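Local coordinates for uncharacterized protein (Legionella longbeachae NSW150, PDB 4JZA) that probably hydrolyses the 3-phosphate of phosphatidylinositol 3-phosphate, a phosphoinositide phosphatase thought to alter host lipids during infection, at residues D172-E177 with T344-A349. Residues are numbered along the deposited sequence; the frame is centred on the assembly and turned at random.
Sequences DQLLDE and TLPLPA
An inverse gamma turn centred on Pro346 packs against the buried side of helix 172-183, where Leu174 meets both Pro346 and Leu347. The two methyls of Leu174 divide the work. CD1 lies 3.9 Å from CG of Pro346, at the CG–CD side of the proline ring, while CD2 comes within 3.7 Å of CD1 of Leu347, the two leucine side chains crossing at about a right angle. Leu174 CB already faces the loop, and chi1 of -177° sets CG opposite the backbone N; the fork then delivers one methyl to each of two successive loop residues, which suits a branched leucine. Leu347 answers with its own fork: chi1 of 71° sets CG between the backbone N and the carbonyl carbon, and CD1, with CD2 slightly farther off, turns to Leu174 CD2. Proline suits the turn: its ring restricts phi, here -86°, and offers a compact apolar surface. A weak hydrogen bond from Leu347 N to Leu345 O, 2.9 Å, closes the turn around it. Beside this apolar patch, the carbonyl of Pro346 is hydrogen-bonded by Tyr171 OH, just ahead of the helix. Trp309 touches Leu174 and Pro346 and also hydrogen-bonds Glu177, whose carboxylate forms a salt bridge with Arg393. The loop leads into strand 352-359 of the mixed sheet. The contact is a small buried helix-to-loop hydrophobic contact in an alpha/beta fold, with an inverse gamma turn presenting the loop's apolar side chains.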
loop_
_atom_site.group_PDB
_atom_site.type_symbol
_atom_site.label_atom_id
_atom_site.label_comp_id
_atom_site.label_asym_id
_atom_site.label_seq_id
_atom_site.Cartn_x
_atom_site.Cartn_y
_atom_site.Cartn_z
ATOM N N ASP A 172 22.136 8.814 -3.895
ATOM C CA ASP A 172 22.976 8.386 -5.035
ATOM C C ASP A 172 23.108 6.859 -5.200
ATOM O O ASP A 172 22.967 6.328 -6.319
ATOM C CB ASP A 172 24.376 8.991 -4.914
ATOM C CG ASP A 172 24.400 10.493 -5.190
ATOM O OD1 ASP A 172 23.373 11.076 -5.620
ATOM O OD2 ASP A 172 25.477 11.090 -4.953
ATOM N N GLN A 173 23.369 6.156 -4.097
ATOM C CA GLN A 173 23.468 4.715 -4.155
ATOM C C GLN A 173 22.245 4.112 -4.848
ATOM O O GLN A 173 22.363 3.317 -5.770
ATOM C CB GLN A 173 23.703 4.094 -2.776
ATOM C CG GLN A 173 23.878 2.608 -2.949
ATOM C CD GLN A 173 24.290 1.806 -1.721
ATOM O OE1 GLN A 173 24.814 0.792 -1.852
ATOM N NE2 GLN A 173 23.972 2.179 -0.598
ATOM N N LEU A 174 21.063 4.515 -4.424
ATOM C CA LEU A 174 19.855 3.944 -4.965
ATOM C C LEU A 174 19.730 4.293 -6.421
ATOM O O LEU A 174 19.284 3.476 -7.224
ATOM C CB LEU A 174 18.608 4.436 -4.222
ATOM C CG LEU A 174 17.303 3.783 -4.743
ATOM C CD1 LEU A 174 17.064 2.469 -4.032
ATOM C CD2 LEU A 174 16.103 4.681 -4.562
ATOM N N LEU A 175 20.084 5.512 -6.779
ATOM C CA LEU A 175 19.978 5.901 -8.199
ATOM C C LEU A 175 20.841 5.002 -9.051
ATOM O O LEU A 175 20.430 4.637 -10.163
ATOM C CB LEU A 175 20.368 7.370 -8.428
ATOM C CG LEU A 175 19.498 8.381 -7.699
ATOM C CD1 LEU A 175 19.872 9.790 -8.071
ATOM C CD2 LEU A 175 18.050 8.137 -8.064
ATOM N N ASP A 176 22.020 4.637 -8.523
ATOM C CA ASP A 176 22.945 3.771 -9.239
ATOM C C ASP A 176 22.386 2.384 -9.393
ATOM O O ASP A 176 22.426 1.799 -10.487
ATOM C CB ASP A 176 24.291 3.685 -8.518
ATOM C CG ASP A 176 25.068 4.994 -8.569
ATOM O OD1 ASP A 176 24.873 5.825 -9.515
ATOM O OD2 ASP A 176 25.860 5.191 -7.626
ATOM N N GLU A 177 21.831 1.866 -8.301
ATOM C CA GLU A 177 21.118 0.599 -8.364
ATOM C C GLU A 177 19.938 0.614 -9.354
ATOM O O GLU A 177 19.723 -0.358 -10.060
ATOM C CB GLU A 177 20.659 0.199 -6.985
ATOM C CG GLU A 177 21.792 -0.128 -6.016
ATOM C CD GLU A 177 21.329 -0.096 -4.575
ATOM O OE1 GLU A 177 20.220 0.414 -4.276
ATOM O OE2 GLU A 177 22.071 -0.580 -3.719
ATOM N N THR A 344 8.470 -1.123 0.534
ATOM C CA THR A 344 9.239 -2.198 -0.060
ATOM C C THR A 344 10.545 -1.732 -0.748
ATOM O O THR A 344 11.370 -2.562 -1.147
ATOM C CB THR A 344 8.394 -2.946 -1.095
ATOM O OG1 THR A 344 7.852 -2.034 -2.040
ATOM C CG2 THR A 344 7.277 -3.651 -0.437
ATOM N N LEU A 345 10.738 -0.415 -0.871
ATOM C CA LEU A 345 11.945 0.131 -1.467
ATOM C C LEU A 345 12.670 0.934 -0.390
ATOM O O LEU A 345 12.055 1.561 0.477
ATOM C CB LEU A 345 11.584 1.019 -2.639
ATOM C CG LEU A 345 10.723 0.396 -3.754
ATOM C CD1 LEU A 345 10.307 1.478 -4.750
ATOM C CD2 LEU A 345 11.492 -0.666 -4.506
ATOM N N PRO A 346 14.005 0.915 -0.421
ATOM C CA PRO A 346 14.777 1.443 0.690
ATOM C C PRO A 346 15.028 2.939 0.606
ATOM O O PRO A 346 16.149 3.379 0.590
ATOM C CB PRO A 346 16.080 0.646 0.597
ATOM C CG PRO A 346 16.240 0.370 -0.845
ATOM C CD PRO A 346 14.861 0.262 -1.429
ATOM N N LEU A 347 13.962 3.694 0.565
ATOM C CA LEU A 347 14.025 5.138 0.685
ATOM C C LEU A 347 12.752 5.626 1.325
ATOM O O LEU A 347 11.743 4.980 1.267
ATOM C CB LEU A 347 14.217 5.795 -0.673
ATOM C CG LEU A 347 13.072 5.807 -1.682
ATOM C CD1 LEU A 347 13.467 6.681 -2.859
ATOM C CD2 LEU A 347 12.777 4.397 -2.137
ATOM N N PRO A 348 12.793 6.756 1.968
ATOM C CA PRO A 348 11.695 7.176 2.869
ATOM C C PRO A 348 10.397 7.565 2.225
ATOM O O PRO A 348 10.362 8.206 1.148
ATOM C CB PRO A 348 12.230 8.446 3.527
ATOM C CG PRO A 348 13.674 8.489 3.209
ATOM C CD PRO A 348 13.907 7.715 1.971
ATOM N N ALA A 349 9.338 7.242 2.943
ATOM C CA ALA A 349 8.013 7.437 2.424
ATOM C C ALA A 349 7.416 8.586 3.109
ATOM O O ALA A 349 7.753 8.877 4.261
ATOM C CB ALA A 349 7.150 6.216 2.647
#